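Local coordinates for protein cell-binding factor 2 (Campylobacter jejuni, PDB 3RFW) that acts as a SurA-like chaperone and probably catalyses the cis-trans isomerisation of peptidyl-prolyl bonds in proteins, at residues N87-D92 / E230-V235; A94-F99 / G222-L227. All blocks are in the same frame, centred on the assembly; numbering follows the deposited sequence.

Contact 1: residues N87-D92 / E230-V235; sequences NTIKID and EEFKKV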
ATOM      1  N   ASN A  87     -22.206 -21.872  -0.384  1.00 50.71           N
ATOM      2  CA  ASN A  87     -22.145 -23.015   0.533  1.00 52.39           C
ATOM      3  C   ASN A  87     -22.363 -24.376  -0.139  1.00 52.54           C
ATOM      4  O   ASN A  87     -22.153 -25.416   0.490  1.00 53.38           O
ATOM      5  CB  ASN A  87     -23.139 -22.861   1.690  1.00 53.13           C
ATOM      6  CG  ASN A  87     -22.714 -21.806   2.694  1.00 57.77           C
ATOM      7  OD1 ASN A  87     -23.559 -21.201   3.369  1.00 64.71           O
ATOM      8  ND2 ASN A  87     -21.413 -21.546   2.770  1.00 60.74           N
ATOM      9  N   THR A  88     -22.834 -24.386  -1.385  1.00 51.85           N
ATOM     10  CA  THR A  88     -22.955 -25.654  -2.110  1.00 49.98           C
ATOM     11  C   THR A  88     -21.693 -26.027  -2.911  1.00 50.20           C
ATOM     12  O   THR A  88     -21.735 -26.957  -3.710  1.00 49.71           O
ATOM     13  CB  THR A  88     -24.132 -25.644  -3.097  1.00 49.43           C
ATOM     14  OG1 THR A  88     -23.806 -24.805  -4.208  1.00 49.09           O
ATOM     15  CG2 THR A  88     -25.436 -25.174  -2.425  1.00 48.38           C
ATOM     16  N   ILE A  89     -20.636 -25.217  -2.820  1.00 49.92           N
ATOM     17  CA  ILE A  89     -19.455 -25.426  -3.663  1.00 49.53           C
ATOM     18  C   ILE A  89     -18.400 -26.237  -2.927  1.00 50.84           C
ATOM     19  O   ILE A  89     -17.969 -25.867  -1.842  1.00 51.10           O
ATOM     20  CB  ILE A  89     -18.846 -24.112  -4.182  1.00 49.25           C
ATOM     21  CG1 ILE A  89     -19.943 -23.114  -4.584  1.00 48.69           C
ATOM     22  CG2 ILE A  89     -17.915 -24.390  -5.359  1.00 46.40           C
ATOM     23  CD1 ILE A  89     -20.463 -23.259  -6.033  1.00 38.93           C
ATOM     24  N   LYS A  90     -18.045 -27.390  -3.483  1.00 52.81           N
ATOM     25  CA  LYS A  90     -16.952 -28.201  -2.932  1.00 53.07           C
ATOM     26  C   LYS A  90     -16.081 -28.758  -4.049  1.00 53.35           C
ATOM     27  O   LYS A  90     -16.582 -29.313  -5.029  1.00 53.38           O
ATOM     28  CB  LYS A  90     -17.493 -29.332  -2.050  1.00 53.84           C
ATOM     29  N   ILE A  91     -14.779 -28.537  -3.940  1.00 51.76           N
ATOM     30  CA  ILE A  91     -13.840 -29.190  -4.825  1.00 50.74           C
ATOM     31  C   ILE A  91     -13.258 -30.404  -4.101  1.00 51.57           C
ATOM     32  O   ILE A  91     -12.656 -30.274  -3.027  1.00 49.07           O
ATOM     33  CB  ILE A  91     -12.708 -28.231  -5.235  1.00 51.67           C
ATOM     34  CG1 ILE A  91     -13.266 -26.812  -5.480  1.00 49.13           C
ATOM     35  CG2 ILE A  91     -11.969 -28.769  -6.459  1.00 46.33           C
ATOM     36  CD1 ILE A  91     -14.343 -26.730  -6.561  1.00 39.64           C
ATOM     37  N   ASP A  92     -13.511 -31.590  -4.646  1.00 51.68           N
ATOM     38  CA  ASP A  92     -12.960 -32.814  -4.053  1.00 53.60           C
ATOM     39  C   ASP A  92     -11.446 -32.954  -4.311  1.00 50.59           C
ATOM     40  O   ASP A  92     -10.900 -32.348  -5.228  1.00 46.52           O
ATOM     41  CB  ASP A  92     -13.722 -34.047  -4.536  1.00 55.69           C
ATOM     42  CG  ASP A  92     -13.792 -34.127  -6.040  1.00 59.83           C
ATOM     43  OD1 ASP A  92     -12.798 -33.744  -6.686  1.00 68.13           O
ATOM     44  OD2 ASP A  92     -14.862 -34.507  -6.576  1.00 69.05           O
ATOM     45  N   GLU A 230     -13.524 -20.202  -9.183  1.00 44.81           N
ATOM     46  CA  GLU A 230     -13.968 -20.372 -10.567  1.00 44.92           C
ATOM     47  C   GLU A 230     -15.308 -21.110 -10.626  1.00 42.18           C
ATOM     48  O   GLU A 230     -16.158 -20.811 -11.463  1.00 41.52           O
ATOM     49  CB  GLU A 230     -12.930 -21.152 -11.376  1.00 47.35           C
ATOM     50  CG  GLU A 230     -11.588 -20.450 -11.516  1.00 56.35           C
ATOM     51  CD  GLU A 230     -11.657 -19.282 -12.494  1.00 69.42           C
ATOM     52  OE1 GLU A 230     -12.285 -19.455 -13.571  1.00 70.55           O
ATOM     53  OE2 GLU A 230     -11.136 -18.185 -12.159  1.00 70.60           O
ATOM     54  N   GLU A 231     -15.425 -22.156  -9.823  1.00 40.48           N
ATOM     55  CA  GLU A 231     -16.650 -22.927  -9.749  1.00 42.23           C
ATOM     56  C   GLU A 231     -17.792 -22.047  -9.227  1.00 41.99           C
ATOM     57  O   GLU A 231     -18.864 -22.025  -9.806  1.00 40.87           O
ATOM     58  CB  GLU A 231     -16.451 -24.169  -8.867  1.00 42.40           C
ATOM     59  CG  GLU A 231     -17.711 -25.057  -8.649  1.00 45.23           C
ATOM     60  CD  GLU A 231     -18.257 -25.706  -9.936  1.00 54.04           C
ATOM     61  OE1 GLU A 231     -17.584 -25.618 -10.993  1.00 53.59           O
ATOM     62  OE2 GLU A 231     -19.407 -26.236  -9.904  1.00 51.30           O
ATOM     63  N   PHE A 232     -17.520 -21.260  -8.189  1.00 39.78           N
ATOM     64  CA  PHE A 232     -18.515 -20.330  -7.653  1.00 40.01           C
ATOM     65  C   PHE A 232     -19.048 -19.373  -8.710  1.00 39.77           C
ATOM     66  O   PHE A 232     -20.258 -19.211  -8.852  1.00 36.47           O
ATOM     67  CB  PHE A 232     -17.937 -19.535  -6.480  1.00 39.53           C
ATOM     68  CG  PHE A 232     -18.893 -18.536  -5.893  1.00 43.62           C
ATOM     69  CD1 PHE A 232     -20.132 -18.941  -5.414  1.00 42.14           C
ATOM     70  CD2 PHE A 232     -18.525 -17.201  -5.756  1.00 45.03           C
ATOM     71  CE1 PHE A 232     -21.009 -18.042  -4.841  1.00 38.32           C
ATOM     72  CE2 PHE A 232     -19.395 -16.290  -5.194  1.00 49.89           C
ATOM     73  CZ  PHE A 232     -20.654 -16.717  -4.735  1.00 47.20           C
ATOM     74  N   LYS A 233     -18.145 -18.821  -9.509  1.00 38.79           N
ATOM     75  CA  LYS A 233     -18.530 -17.909 -10.558  1.00 43.18           C
ATOM     76  C   LYS A 233     -19.366 -18.572 -11.637  1.00 43.84           C
ATOM     77  O   LYS A 233     -20.265 -17.949 -12.215  1.00 45.13           O
ATOM     78  CB  LYS A 233     -17.293 -17.294 -11.205  1.00 44.46           C
ATOM     79  CG  LYS A 233     -16.678 -16.158 -10.412  1.00 49.14           C
ATOM     80  CD  LYS A 233     -15.407 -15.631 -11.123  1.00 57.32           C
ATOM     81  N   LYS A 234     -19.012 -19.804 -11.964  1.00 44.72           N
ATOM     82  CA  LYS A 234     -19.757 -20.578 -12.945  1.00 45.05           C
ATOM     83  C   LYS A 234     -21.173 -20.854 -12.448  1.00 42.60           C
ATOM     84  O   LYS A 234     -22.134 -20.707 -13.187  1.00 39.33           O
ATOM     85  CB  LYS A 234     -19.059 -21.913 -13.208  1.00 47.63           C
ATOM     86  CG  LYS A 234     -19.725 -22.763 -14.277  1.00 51.47           C
ATOM     87  CD  LYS A 234     -19.071 -24.153 -14.331  1.00 62.41           C
ATOM     88  CE  LYS A 234     -19.941 -25.161 -15.075  1.00 65.86           C
ATOM     89  NZ  LYS A 234     -19.212 -26.446 -15.290  1.00 70.27           N
ATOM     90  N   VAL A 235     -21.287 -21.301 -11.206  1.00 39.97           N
ATOM     91  CA  VAL A 235     -22.597 -21.589 -10.645  1.00 39.71           C
ATOM     92  C   VAL A 235     -23.465 -20.327 -10.503  1.00 41.36           C
ATOM     93  O   VAL A 235     -24.645 -20.368 -10.804  1.00 42.35           O
ATOM     94  CB  VAL A 235     -22.482 -22.295  -9.305  1.00 39.75           C
ATOM     95  CG1 VAL A 235     -23.878 -22.505  -8.688  1.00 33.35           C
ATOM     96  CG2 VAL A 235     -21.740 -23.635  -9.503  1.00 39.21           C
TER
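In this SurA-like chaperone fold, Ile-89 and Ile-91 of the connection between helices 63-86 and 93-103 lean on Glu-231, Phe-232 and Val-235 of the long C-terminal helix 216-246. The pairing is long-range: 137 residues, including the four-stranded sheet of the PPIase part, separate a segment that is neither helix nor strand from the helix that receives it. The backbones come within 6.5 Å between the CA atoms of Ile-89 and Phe-232, and with no hydrogen bond passing between the segments the contact is one of apolar packing.

Ile-89 is buried and carries most of it, its two branches spreading over successive turns of the helix. Its ethyl arm, set opposite the carbonyl carbon with chi1 at -40°, brings Ile-89 CD1 to 3.7 Å from CG2 of Val-235, the two side chains meeting tip to tip. Ile-89 CD1 also lies 3.9 Å from CA of Phe-232. One bond back, Ile-89 CG1 comes obliquely to the ring, 4.3 Å from CD1 of Phe-232. Beyond Ile-89, Phe-232 also touches Ile-85 and Leu-86, and Val-235 touches Ile-85, so the end of helix 63-86 shares this apolar patch.

Two side chains of the connection bond to the flanking helices: Thr-88 OG1 is hydrogen-bonded to Ile-85 O, whereas Asp-92 is the N-cap of the following helix, with OD1 bonded to Lys-95 N. Glu-231 meets the isoleucines through its methylenes. A chi1 of 177° sets its CG opposite the backbone N and against Ile-89, and the bend at chi2 turns the carboxylate away from Ile-89 CG2. Glu-231 CB is 4.0 Å from CD1 of Ile-91, and Glu-231 CG is tightly packed, 3.4 Å from CG2 of Ile-89.

Contact 2: residues A94-F99 / G222-L227; sequences AKVKAF and GIENGL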
ATOM      1  N   ALA A  94      -9.666 -34.926  -5.799  1.00 44.86           N
ATOM      2  CA  ALA A  94      -9.209 -35.344  -7.137  1.00 45.40           C
ATOM      3  C   ALA A  94      -9.034 -34.195  -8.126  1.00 44.64           C
ATOM      4  O   ALA A  94      -8.073 -34.183  -8.911  1.00 43.98           O
ATOM      5  CB  ALA A  94     -10.123 -36.438  -7.717  1.00 46.87           C
ATOM      6  N   LYS A  95      -9.923 -33.197  -8.069  1.00 44.13           N
ATOM      7  CA  LYS A  95      -9.797 -32.035  -8.982  1.00 42.70           C
ATOM      8  C   LYS A  95      -8.554 -31.180  -8.659  1.00 40.57           C
ATOM      9  O   LYS A  95      -7.883 -30.630  -9.545  1.00 40.94           O
ATOM     10  CB  LYS A  95     -11.081 -31.184  -8.954  1.00 43.07           C
ATOM     11  CG  LYS A  95     -12.370 -31.979  -9.342  1.00 46.42           C
ATOM     12  CD  LYS A  95     -13.238 -31.200 -10.351  1.00 55.10           C
ATOM     13  CE  LYS A  95     -14.644 -31.808 -10.555  1.00 55.88           C
ATOM     14  NZ  LYS A  95     -15.475 -31.875  -9.318  1.00 58.50           N
ATOM     15  N   VAL A  96      -8.257 -31.055  -7.376  1.00 40.03           N
ATOM     16  CA  VAL A  96      -7.112 -30.255  -6.947  1.00 40.01           C
ATOM     17  C   VAL A  96      -5.811 -30.899  -7.453  1.00 40.33           C
ATOM     18  O   VAL A  96      -5.027 -30.291  -8.186  1.00 38.06           O
ATOM     19  CB  VAL A  96      -7.071 -30.219  -5.397  1.00 40.91           C
ATOM     20  CG1 VAL A  96      -5.846 -29.444  -4.910  1.00 37.66           C
ATOM     21  CG2 VAL A  96      -8.383 -29.618  -4.846  1.00 37.40           C
ATOM     22  N   LYS A  97      -5.632 -32.161  -7.075  1.00 43.71           N
ATOM     23  CA  LYS A  97      -4.571 -33.025  -7.588  1.00 45.71           C
ATOM     24  C   LYS A  97      -4.479 -33.010  -9.099  1.00 45.80           C
ATOM     25  O   LYS A  97      -3.400 -32.801  -9.665  1.00 46.22           O
ATOM     26  CB  LYS A  97      -4.828 -34.456  -7.130  1.00 45.30           C
ATOM     27  CG  LYS A  97      -3.563 -35.271  -6.779  1.00 49.12           C
ATOM     28  CD  LYS A  97      -2.257 -34.484  -7.056  1.00 50.87           C
ATOM     29  N   ALA A  98      -5.614 -33.253  -9.757  1.00 46.63           N
ATOM     30  CA  ALA A  98      -5.660 -33.263 -11.229  1.00 44.85           C
ATOM     31  C   ALA A  98      -5.193 -31.950 -11.850  1.00 44.31           C
ATOM     32  O   ALA A  98      -4.489 -31.957 -12.856  1.00 44.59           O
ATOM     33  CB  ALA A  98      -7.069 -33.645 -11.726  1.00 46.29           C
ATOM     34  N   PHE A  99      -5.542 -30.812 -11.243  1.00 44.59           N
ATOM     35  CA  PHE A  99      -5.060 -29.525 -11.763  1.00 41.67           C
ATOM     36  C   PHE A  99      -3.539 -29.387 -11.577  1.00 42.84           C
ATOM     37  O   PHE A  99      -2.859 -28.774 -12.414  1.00 42.07           O
ATOM     38  CB  PHE A  99      -5.751 -28.336 -11.069  1.00 43.30           C
ATOM     39  CG  PHE A  99      -5.370 -26.993 -11.649  1.00 38.09           C
ATOM     40  CD1 PHE A  99      -6.115 -26.425 -12.673  1.00 42.63           C
ATOM     41  CD2 PHE A  99      -4.256 -26.306 -11.181  1.00 40.50           C
ATOM     42  CE1 PHE A  99      -5.725 -25.220 -13.258  1.00 38.41           C
ATOM     43  CE2 PHE A  99      -3.888 -25.066 -11.731  1.00 35.35           C
ATOM     44  CZ  PHE A  99      -4.618 -24.541 -12.780  1.00 42.61           C
ATOM     45  N   GLY A 222      -3.856 -23.104  -2.351  1.00 44.87           N
ATOM     46  CA  GLY A 222      -3.999 -22.128  -3.408  1.00 44.48           C
ATOM     47  C   GLY A 222      -4.756 -22.630  -4.633  1.00 44.56           C
ATOM     48  O   GLY A 222      -5.541 -21.887  -5.220  1.00 46.95           O
ATOM     49  N   ILE A 223      -4.497 -23.870  -5.039  1.00 44.21           N
ATOM     50  CA  ILE A 223      -5.129 -24.451  -6.230  1.00 42.11           C
ATOM     51  C   ILE A 223      -6.618 -24.608  -5.907  1.00 42.40           C
ATOM     52  O   ILE A 223      -7.468 -24.251  -6.704  1.00 40.29           O
ATOM     53  CB  ILE A 223      -4.597 -25.886  -6.549  1.00 42.58           C
ATOM     54  CG1 ILE A 223      -3.100 -25.892  -6.892  1.00 44.13           C
ATOM     55  CG2 ILE A 223      -5.407 -26.526  -7.677  1.00 37.07           C
ATOM     56  CD1 ILE A 223      -2.710 -24.864  -7.935  1.00 50.76           C
ATOM     57  N   GLU A 224      -6.894 -25.146  -4.723  1.00 41.61           N
ATOM     58  CA  GLU A 224      -8.239 -25.357  -4.265  1.00 45.81           C
ATOM     59  C   GLU A 224      -9.063 -24.073  -4.181  1.00 47.86           C
ATOM     60  O   GLU A 224     -10.172 -24.009  -4.730  1.00 49.72           O
ATOM     61  CB  GLU A 224      -8.263 -26.092  -2.936  1.00 44.23           C
ATOM     62  CG  GLU A 224      -9.594 -26.754  -2.704  1.00 51.80           C
ATOM     63  CD  GLU A 224      -9.736 -27.348  -1.330  1.00 60.62           C
ATOM     64  OE1 GLU A 224      -8.704 -27.648  -0.693  1.00 65.62           O
ATOM     65  OE2 GLU A 224     -10.889 -27.564  -0.911  1.00 65.78           O
ATOM     66  N   ASN A 225      -8.487 -23.041  -3.566  1.00 47.36           N
ATOM     67  CA  ASN A 225      -9.120 -21.733  -3.468  1.00 45.94           C
ATOM     68  C   ASN A 225      -9.497 -21.219  -4.831  1.00 43.36           C
ATOM     69  O   ASN A 225     -10.620 -20.789  -5.035  1.00 44.77           O
ATOM     70  CB  ASN A 225      -8.182 -20.723  -2.798  1.00 46.10           C
ATOM     71  CG  ASN A 225      -7.961 -21.021  -1.351  1.00 51.02           C
ATOM     72  OD1 ASN A 225      -8.675 -21.833  -0.759  1.00 55.53           O
ATOM     73  ND2 ASN A 225      -6.948 -20.371  -0.756  1.00 58.22           N
ATOM     74  N   GLY A 226      -8.564 -21.315  -5.768  1.00 42.11           N
ATOM     75  CA  GLY A 226      -8.769 -20.848  -7.139  1.00 42.55           C
ATOM     76  C   GLY A 226      -9.790 -21.673  -7.912  1.00 44.28           C
ATOM     77  O   GLY A 226     -10.570 -21.124  -8.691  1.00 45.15           O
ATOM     78  N   LEU A 227      -9.781 -22.995  -7.733  1.00 43.00           N
ATOM     79  CA  LEU A 227     -10.843 -23.812  -8.325  1.00 43.10           C
ATOM     80  C   LEU A 227     -12.223 -23.536  -7.699  1.00 41.87           C
ATOM     81  O   LEU A 227     -13.222 -23.595  -8.391  1.00 40.94           O
ATOM     82  CB  LEU A 227     -10.528 -25.309  -8.243  1.00 41.65           C
ATOM     83  CG  LEU A 227      -9.306 -25.837  -9.007  1.00 43.66           C
ATOM     84  CD1 LEU A 227      -9.065 -27.302  -8.620  1.00 41.90           C
ATOM     85  CD2 LEU A 227      -9.486 -25.679 -10.508  1.00 38.52           C
TER
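The ring of Phe-99 is met obliquely by two branched side chains one turn apart on helix 216-246. Ile-223 lies at one ortho carbon, its CG2 3.7 Å from Phe-99 CD2, while Leu-227 comes to the other, its CD2 4.1 Å from Phe-99 CD1. CG of Phe-99 stands opposite the backbone N (chi1 -175°), which extends the ring toward this pair; Tyr-107 touches both Phe-99 and Ile-223.

Val-96, one turn earlier, splits its methyls between two neighbours. Val-96 CG1 is 4.0 Å from CG2 of Ile-223, and Val-96 CG2 is 3.8 Å from CG of Glu-224, which meets it through its CB and CG methylenes. The other methyl of Leu-227, CD1, reaches the backbone of the opposing helix, 3.7 Å from Lys-95 O, with CA of Val-96 also close by.

The axes of 94-99 and 222-227 approach to 9.3 Å and cross at 111°; the CA atoms come closest at Val-96 and Glu-224, while most of the buried surface comes from Val-96, Phe-99, Ile-223 and Leu-227. Such steep apolar helix-helix packing here joins the C-terminal helix to helix 93-103, the last helix before the first strand of the parvulin-type PPIase sheet, in a SurA-like fold.

In the fold
Both contacts use helix 216-246, and their centres are about 12 Å apart. Ile-91 joins them: its CD1 lies 3.8 Å from Leu-227 O, and its CG2 is 4.0 Å from CG2 of Val-96, so the loop of contact 1 runs directly into the helix packing of contact 2. Along the chain, the segments of contact 2 fall between those of contact 1. The run 87-99 is thus laid against the C-terminal helix in reverse order, 87-92 on the later part and 94-99 on the earlier. Between 94-99 and 222-227 the chain forms the four-stranded sheet of the PPIase part, to which neither contact contributes a strand.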